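Local coordinates for protein Protease/Reverse transcriptase/ribonuclease H (Eastern chimpanzee simian foamy virus, PDB 7KSF) that carries an aspartic protease, a reverse transcriptase and a ribonuclease H in one polyprotein chain, probably serving viral maturation and the copying of the RNA genome into DNA, at residues P585-A598 / N609-Y623. The protein carries 1 engineered substitution. Numbering follows the deposited sequence.
Sequences PSQYEGVFYTDGSA and NAGMGIVHATYKPEY. With CA (calcium ion), chain B.
Phe592 lies obliquely against His616, ring planes at 49° and centroids 4.3 Å apart, with Phe592 CE2 over one face of the imidazole and Ile614 CG2 at the phenyl edge. On the other side of the sheet, the edge of the Tyr593 ring receives Ala617 CB, 3.6 Å from Tyr593 CE2, and Val615 CG1. The two strands illustrate how the ribonuclease H fold begins: central strand 590-597 and its neighbour 610-618 run antiparallel within a mixed five-stranded sheet of order 3-2-1-4-5. Alternation sends Phe592 and Thr594 toward helix 638-654, and Tyr593 and Asp595 toward helix 727-744. With CG anti to the backbone N (chi1 -169°), His616 carries its imidazole across the Phe592 ring at a slant. Near the start of the central strand, Val591 crosses Tyr619 at about a right angle, CG2 resting 3.6 Å from CD1 of that tyrosine. Paired backbone hydrogen bonds join Val591 to Ala617 and Tyr593 to Val615. Further along, Asp595 lies close to Asp665 and Asp736, an acidic cluster as in ribonuclease H active sites, beside a calcium ion bound by backbone O of Gly596 and OE2 of Glu642. There Ser597 N donates to Gly611 O over 2.8 Å, with an N-H...O angle of 168°.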
ATOM      1  N   PRO A 585     -13.570  20.474  14.820  1.00169.20           N
ATOM      2  CA  PRO A 585     -14.847  19.897  14.373  1.00174.21           C
ATOM      3  C   PRO A 585     -15.239  20.295  12.961  1.00167.82           C
ATOM      4  O   PRO A 585     -16.089  19.623  12.364  1.00166.63           O
ATOM      5  CB  PRO A 585     -15.854  20.435  15.398  1.00179.80           C
ATOM      6  CG  PRO A 585     -15.247  21.714  15.863  1.00173.54           C
ATOM      7  CD  PRO A 585     -13.758  21.490  15.868  1.00164.23           C
ATOM      8  N   SER A 586     -14.658  21.360  12.406  1.00160.70           N
ATOM      9  CA  SER A 586     -15.055  21.798  11.073  1.00159.32           C
ATOM     10  C   SER A 586     -14.466  20.913   9.983  1.00158.50           C
ATOM     11  O   SER A 586     -15.109  20.700   8.948  1.00158.77           O
ATOM     12  CB  SER A 586     -14.645  23.254  10.854  1.00159.16           C
ATOM     13  OG  SER A 586     -15.003  23.690   9.558  1.00159.07           O
ATOM     14  N   GLN A 587     -13.256  20.384  10.191  1.00158.82           N
ATOM     15  CA  GLN A 587     -12.607  19.577   9.163  1.00160.40           C
ATOM     16  C   GLN A 587     -13.218  18.186   9.037  1.00173.10           C
ATOM     17  O   GLN A 587     -13.060  17.551   7.988  1.00173.84           O
ATOM     18  CB  GLN A 587     -11.107  19.460   9.449  1.00159.36           C
ATOM     19  CG  GLN A 587     -10.756  18.594  10.649  1.00164.89           C
ATOM     20  CD  GLN A 587      -9.262  18.375  10.799  1.00165.35           C
ATOM     21  OE1 GLN A 587      -8.815  17.310  11.224  1.00162.86           O
ATOM     22  NE2 GLN A 587      -8.478  19.391  10.452  1.00162.67           N
ATOM     23  N   TYR A 588     -13.907  17.702  10.068  1.00175.61           N
ATOM     24  CA  TYR A 588     -14.540  16.392   9.991  1.00162.26           C
ATOM     25  C   TYR A 588     -15.672  16.406   8.972  1.00160.46           C
ATOM     26  O   TYR A 588     -16.412  17.386   8.852  1.00159.60           O
ATOM     27  CB  TYR A 588     -15.075  15.970  11.360  1.00159.67           C
ATOM     28  CG  TYR A 588     -14.016  15.499  12.330  1.00155.62           C
ATOM     29  CD1 TYR A 588     -13.566  16.323  13.354  1.00158.10           C
ATOM     30  CD2 TYR A 588     -13.469  14.226  12.227  1.00149.90           C
ATOM     31  CE1 TYR A 588     -12.598  15.896  14.244  1.00158.81           C
ATOM     32  CE2 TYR A 588     -12.501  13.788  13.113  1.00151.03           C
ATOM     33  CZ  TYR A 588     -12.070  14.627  14.120  1.00158.23           C
ATOM     34  OH  TYR A 588     -11.108  14.194  15.003  1.00161.78           O
ATOM     35  N   GLU A 589     -15.800  15.304   8.229  1.00154.21           N
ATOM     36  CA  GLU A 589     -16.895  15.198   7.269  1.00163.80           C
ATOM     37  C   GLU A 589     -18.235  15.039   7.972  1.00147.66           C
ATOM     38  O   GLU A 589     -19.255  15.537   7.480  1.00145.37           O
ATOM     39  CB  GLU A 589     -16.649  14.025   6.321  1.00163.42           C
ATOM     40  CG  GLU A 589     -17.689  13.889   5.224  1.00153.21           C
ATOM     41  CD  GLU A 589     -17.485  12.650   4.380  1.00162.20           C
ATOM     42  OE1 GLU A 589     -16.667  11.792   4.775  1.00157.79           O
ATOM     43  OE2 GLU A 589     -18.142  12.530   3.325  1.00174.95           O
ATOM     44  N   GLY A 590     -18.256  14.358   9.114  1.00145.00           N
ATOM     45  CA  GLY A 590     -19.485  14.167   9.859  1.00154.20           C
ATOM     46  C   GLY A 590     -19.326  14.380  11.351  1.00147.34           C
ATOM     47  O   GLY A 590     -18.303  14.017  11.934  1.00142.92           O
ATOM     48  N   VAL A 591     -20.340  14.974  11.976  1.00143.42           N
ATOM     49  CA  VAL A 591     -20.354  15.227  13.412  1.00146.68           C
ATOM     50  C   VAL A 591     -21.604  14.575  13.990  1.00136.87           C
ATOM     51  O   VAL A 591     -22.714  14.799  13.491  1.00136.01           O
ATOM     52  CB  VAL A 591     -20.324  16.733  13.728  1.00152.21           C
ATOM     53  CG1 VAL A 591     -20.444  16.967  15.224  1.00158.10           C
ATOM     54  CG2 VAL A 591     -19.047  17.356  13.187  1.00151.43           C
ATOM     55  N   PHE A 592     -21.421  13.767  15.029  1.00135.97           N
ATOM     56  CA  PHE A 592     -22.505  13.014  15.648  1.00133.55           C
ATOM     57  C   PHE A 592     -22.641  13.438  17.103  1.00132.99           C
ATOM     58  O   PHE A 592     -21.746  13.184  17.916  1.00138.04           O
ATOM     59  CB  PHE A 592     -22.254  11.510  15.539  1.00132.81           C
ATOM     60  CG  PHE A 592     -22.629  10.929  14.208  1.00130.11           C
ATOM     61  CD1 PHE A 592     -23.884  10.378  14.008  1.00131.16           C
ATOM     62  CD2 PHE A 592     -21.728  10.933  13.156  1.00133.98           C
ATOM     63  CE1 PHE A 592     -24.236   9.842  12.783  1.00134.05           C
ATOM     64  CE2 PHE A 592     -22.075  10.396  11.929  1.00130.20           C
ATOM     65  CZ  PHE A 592     -23.329   9.850  11.742  1.00127.36           C
ATOM     66  N   TYR A 593     -23.753  14.090  17.426  1.00130.32           N
ATOM     67  CA  TYR A 593     -24.072  14.436  18.803  1.00129.04           C
ATOM     68  C   TYR A 593     -24.964  13.350  19.392  1.00126.15           C
ATOM     69  O   TYR A 593     -25.938  12.930  18.760  1.00124.48           O
ATOM     70  CB  TYR A 593     -24.774  15.792  18.882  1.00128.31           C
ATOM     71  CG  TYR A 593     -23.986  16.941  18.307  1.00130.81           C
ATOM     72  CD1 TYR A 593     -22.995  17.570  19.048  1.00139.49           C
ATOM     73  CD2 TYR A 593     -24.239  17.404  17.025  1.00131.66           C
ATOM     74  CE1 TYR A 593     -22.272  18.623  18.525  1.00147.48           C
ATOM     75  CE2 TYR A 593     -23.524  18.454  16.490  1.00134.08           C
ATOM     76  CZ  TYR A 593     -22.541  19.062  17.244  1.00149.30           C
ATOM     77  OH  TYR A 593     -21.824  20.112  16.719  1.00155.33           O
ATOM     78  N   THR A 594     -24.627  12.896  20.596  1.00126.07           N
ATOM     79  CA  THR A 594     -25.393  11.860  21.268  1.00130.52           C
ATOM     80  C   THR A 594     -25.744  12.299  22.681  1.00133.00           C
ATOM     81  O   THR A 594     -25.138  13.219  23.240  1.00135.33           O
ATOM     82  CB  THR A 594     -24.634  10.523  21.327  1.00135.11           C
ATOM     83  OG1 THR A 594     -23.423  10.691  22.077  1.00147.18           O
ATOM     84  CG2 THR A 594     -24.305  10.031  19.928  1.00122.77           C
ATOM     85  N   ASP A 595     -26.733  11.616  23.247  1.00121.87           N
ATOM     86  CA  ASP A 595     -27.198  11.866  24.606  1.00116.55           C
ATOM     87  C   ASP A 595     -28.158  10.747  24.988  1.00114.00           C
ATOM     88  O   ASP A 595     -28.553   9.932  24.152  1.00113.27           O
ATOM     89  CB  ASP A 595     -27.871  13.237  24.724  1.00116.01           C
ATOM     90  CG  ASP A 595     -28.100  13.654  26.161  1.00115.61           C
ATOM     91  OD1 ASP A 595     -29.145  13.271  26.729  1.00113.87           O
ATOM     92  OD2 ASP A 595     -27.237  14.356  26.724  1.00117.92           O
ATOM     93  N   GLY A 596     -28.527  10.721  26.266  1.00113.26           N
ATOM     94  CA  GLY A 596     -29.460   9.738  26.778  1.00111.90           C
ATOM     95  C   GLY A 596     -29.992  10.083  28.153  1.00115.88           C
ATOM     96  O   GLY A 596     -29.237  10.494  29.041  1.00130.86           O
ATOM     97  N   SER A 597     -31.294   9.909  28.342  1.00109.52           N
ATOM     98  CA  SER A 597     -31.959  10.261  29.581  1.00115.01           C
ATOM     99  C   SER A 597     -32.707   9.052  30.116  1.00111.10           C
ATOM    100  O   SER A 597     -32.910   8.058  29.415  1.00108.41           O
ATOM    101  CB  SER A 597     -32.912  11.447  29.377  1.00108.24           C
ATOM    102  OG  SER A 597     -32.252  12.520  28.734  1.00108.13           O
ATOM    103  N   ALA A 598     -33.112   9.151  31.383  1.00116.72           N
ATOM    104  CA  ALA A 598     -33.852   8.059  32.027  1.00113.57           C
ATOM    105  C   ALA A 598     -34.584   8.641  33.243  1.00119.10           C
ATOM    106  O   ALA A 598     -34.004   8.773  34.320  1.00135.07           O
ATOM    107  CB  ALA A 598     -32.943   6.917  32.421  1.00126.88           C
ATOM    108  N   ASN A 609     -37.029   3.729  32.632  1.00111.43           N
ATOM    109  CA  ASN A 609     -37.335   3.978  31.231  1.00112.52           C
ATOM    110  C   ASN A 609     -36.225   4.856  30.672  1.00113.19           C
ATOM    111  O   ASN A 609     -35.721   5.734  31.371  1.00108.58           O
ATOM    112  CB  ASN A 609     -38.705   4.647  31.062  1.00109.10           C
ATOM    113  CG  ASN A 609     -39.053   4.907  29.609  1.00108.07           C
ATOM    114  OD1 ASN A 609     -39.583   5.964  29.263  1.00105.89           O
ATOM    115  ND2 ASN A 609     -38.740   3.948  28.749  1.00119.04           N
ATOM    116  N   ALA A 610     -35.841   4.611  29.419  1.00110.76           N
ATOM    117  CA  ALA A 610     -34.691   5.276  28.827  1.00106.45           C
ATOM    118  C   ALA A 610     -35.043   5.846  27.461  1.00105.69           C
ATOM    119  O   ALA A 610     -36.014   5.438  26.819  1.00105.13           O
ATOM    120  CB  ALA A 610     -33.493   4.325  28.693  1.00108.79           C
ATOM    121  N   GLY A 611     -34.226   6.802  27.022  1.00105.81           N
ATOM    122  CA  GLY A 611     -34.378   7.428  25.724  1.00105.77           C
ATOM    123  C   GLY A 611     -33.113   8.135  25.283  1.00106.98           C
ATOM    124  O   GLY A 611     -32.596   9.000  25.998  1.00107.82           O
ATOM    125  N   MET A 612     -32.605   7.776  24.109  1.00107.52           N
ATOM    126  CA  MET A 612     -31.363   8.319  23.581  1.00109.01           C
ATOM    127  C   MET A 612     -31.647   9.216  22.383  1.00109.21           C
ATOM    128  O   MET A 612     -32.728   9.186  21.792  1.00108.19           O
ATOM    129  CB  MET A 612     -30.402   7.191  23.189  1.00111.09           C
ATOM    130  CG  MET A 612     -30.872   6.350  22.014  1.00108.53           C
ATOM    131  SD  MET A 612     -29.834   4.899  21.754  1.00109.61           S
ATOM    132  CE  MET A 612     -30.479   4.278  20.205  1.00106.91           C
ATOM    133  N   GLY A 613     -30.655  10.029  22.033  1.00111.00           N
ATOM    134  CA  GLY A 613     -30.796  10.950  20.922  1.00112.31           C
ATOM    135  C   GLY A 613     -29.541  11.042  20.079  1.00115.47           C
ATOM    136  O   GLY A 613     -28.432  11.085  20.617  1.00133.75           O
ATOM    137  N   ILE A 614     -29.700  11.071  18.758  1.00116.29           N
ATOM    138  CA  ILE A 614     -28.579  11.086  17.828  1.00118.72           C
ATOM    139  C   ILE A 614     -28.822  12.176  16.794  1.00120.04           C
ATOM    140  O   ILE A 614     -29.936  12.316  16.276  1.00125.35           O
ATOM    141  CB  ILE A 614     -28.382   9.716  17.140  1.00123.92           C
ATOM    142  CG1 ILE A 614     -28.080   8.621  18.173  1.00136.24           C
ATOM    143  CG2 ILE A 614     -27.270   9.786  16.106  1.00125.91           C
ATOM    144  CD1 ILE A 614     -29.306   7.881  18.680  1.00113.70           C
ATOM    145  N   VAL A 615     -27.778  12.951  16.496  1.00128.49           N
ATOM    146  CA  VAL A 615     -27.847  14.043  15.530  1.00124.80           C
ATOM    147  C   VAL A 615     -26.663  13.925  14.581  1.00127.56           C
ATOM    148  O   VAL A 615     -25.517  13.802  15.028  1.00128.79           O
ATOM    149  CB  VAL A 615     -27.847  15.421  16.220  1.00125.15           C
ATOM    150  CG1 VAL A 615     -27.818  16.534  15.186  1.00127.39           C
ATOM    151  CG2 VAL A 615     -29.053  15.566  17.134  1.00122.32           C
ATOM    152  N   HIS A 616     -26.937  13.967  13.277  1.00128.99           N
ATOM    153  CA  HIS A 616     -25.898  13.979  12.251  1.00132.10           C
ATOM    154  C   HIS A 616     -25.745  15.412  11.754  1.00134.40           C
ATOM    155  O   HIS A 616     -26.660  15.960  11.132  1.00134.53           O
ATOM    156  CB  HIS A 616     -26.239  13.030  11.104  1.00133.06           C
ATOM    157  CG  HIS A 616     -25.105  12.801  10.150  1.00151.03           C
ATOM    158  ND1 HIS A 616     -24.868  11.578   9.557  1.00148.05           N
ATOM    159  CD2 HIS A 616     -24.146  13.635   9.687  1.00157.30           C
ATOM    160  CE1 HIS A 616     -23.811  11.671   8.771  1.00148.55           C
ATOM    161  NE2 HIS A 616     -23.352  12.907   8.832  1.00151.72           N
ATOM    162  N   ALA A 617     -24.588  16.012  12.024  1.00142.73           N
ATOM    163  CA  ALA A 617     -24.310  17.392  11.655  1.00140.47           C
ATOM    164  C   ALA A 617     -23.076  17.461  10.769  1.00140.81           C
ATOM    165  O   ALA A 617     -22.111  16.716  10.969  1.00140.58           O
ATOM    166  CB  ALA A 617     -24.110  18.265  12.896  1.00143.82           C
ATOM    167  N   THR A 618     -23.115  18.365   9.794  1.00142.44           N
ATOM    168  CA  THR A 618     -21.999  18.608   8.887  1.00144.80           C
ATOM    169  C   THR A 618     -21.605  20.074   8.976  1.00147.08           C
ATOM    170  O   THR A 618     -22.465  20.955   8.901  1.00147.29           O
ATOM    171  CB  THR A 618     -22.363  18.241   7.445  1.00145.13           C
ATOM    172  OG1 THR A 618     -23.486  19.021   7.017  1.00145.35           O
ATOM    173  CG2 THR A 618     -22.707  16.760   7.340  1.00144.23           C
ATOM    174  N   TYR A 619     -20.306  20.327   9.136  1.00156.50           N
ATOM    175  CA  TYR A 619     -19.774  21.679   9.249  1.00157.35           C
ATOM    176  C   TYR A 619     -18.961  22.100   8.032  1.00169.98           C
ATOM    177  O   TYR A 619     -18.277  23.127   8.086  1.00172.34           O
ATOM    178  CB  TYR A 619     -18.910  21.803  10.507  1.00160.35           C
ATOM    179  CG  TYR A 619     -19.679  21.818  11.805  1.00158.12           C
ATOM    180  CD1 TYR A 619     -20.134  20.640  12.381  1.00150.36           C
ATOM    181  CD2 TYR A 619     -19.940  23.012  12.464  1.00158.72           C
ATOM    182  CE1 TYR A 619     -20.834  20.648  13.568  1.00146.79           C
ATOM    183  CE2 TYR A 619     -20.638  23.032  13.652  1.00152.91           C
ATOM    184  CZ  TYR A 619     -21.082  21.849  14.200  1.00149.24           C
ATOM    185  OH  TYR A 619     -21.781  21.867  15.383  1.00153.22           O
ATOM    186  N   LYS A 620     -19.010  21.331   6.936  1.00171.30           N
ATOM    187  CA  LYS A 620     -18.177  21.671   5.781  1.00168.22           C
ATOM    188  C   LYS A 620     -18.633  23.009   5.212  1.00167.90           C
ATOM    189  O   LYS A 620     -17.843  23.969   5.245  1.00169.87           O
ATOM    190  CB  LYS A 620     -18.138  20.495   4.799  1.00167.39           C
ATOM    191  CG  LYS A 620     -17.276  20.737   3.565  1.00173.82           C
ATOM    192  CD  LYS A 620     -17.276  19.524   2.645  1.00164.75           C
ATOM    193  CE  LYS A 620     -16.410  19.751   1.414  1.00153.91           C
ATOM    194  NZ  LYS A 620     -16.410  18.563   0.512  1.00142.59           N
ATOM    195  N   PRO A 621     -19.864  23.165   4.682  1.00159.94           N
ATOM    196  CA  PRO A 621     -20.318  24.515   4.327  1.00154.92           C
ATOM    197  C   PRO A 621     -20.790  25.501   5.386  1.00154.69           C
ATOM    198  O   PRO A 621     -20.288  26.624   5.467  1.00154.97           O
ATOM    199  CB  PRO A 621     -21.520  24.227   3.419  1.00154.62           C
ATOM    200  CG  PRO A 621     -22.115  22.981   3.974  1.00155.60           C
ATOM    201  CD  PRO A 621     -21.016  22.205   4.660  1.00154.18           C
ATOM    202  N   GLU A 622     -21.762  25.088   6.201  1.00160.42           N
ATOM    203  CA  GLU A 622     -22.174  25.777   7.413  1.00167.66           C
ATOM    204  C   GLU A 622     -22.690  24.738   8.400  1.00161.02           C
ATOM    205  O   GLU A 622     -22.742  23.543   8.099  1.00152.10           O
ATOM    206  CB  GLU A 622     -23.246  26.836   7.111  1.00174.64           C
ATOM    207  CG  GLU A 622     -22.796  27.962   6.186  1.00175.31           C
ATOM    208  CD  GLU A 622     -23.923  28.918   5.843  1.00169.89           C
ATOM    209  OE1 GLU A 622     -25.056  28.698   6.317  1.00173.11           O
ATOM    210  OE2 GLU A 622     -23.678  29.889   5.095  1.00170.02           O
ATOM    211  N   TYR A 623     -23.078  25.197   9.589  1.00161.13           N
ATOM    212  CA  TYR A 623     -23.662  24.309  10.591  1.00149.37           C
ATOM    213  C   TYR A 623     -25.013  23.810  10.095  1.00147.31           C
ATOM    214  O   TYR A 623     -25.994  24.559  10.077  1.00149.58           O
ATOM    215  CB  TYR A 623     -23.802  25.038  11.926  1.00144.68           C
ATOM    216  CG  TYR A 623     -24.617  24.281  12.954  1.00154.96           C
ATOM    217  CD1 TYR A 623     -25.951  24.598  13.178  1.00152.73           C
ATOM    218  CD2 TYR A 623     -24.056  23.254  13.701  1.00147.27           C
ATOM    219  CE1 TYR A 623     -26.701  23.912  14.114  1.00139.75           C
ATOM    220  CE2 TYR A 623     -24.796  22.562  14.639  1.00146.06           C
ATOM    221  CZ  TYR A 623     -26.118  22.897  14.842  1.00138.45           C
ATOM    222  OH  TYR A 623     -26.864  22.214  15.773  1.00134.90           O
TER
HETATM  223 CA    CA B 801     -27.989  11.654  29.012  1.00138.42          CA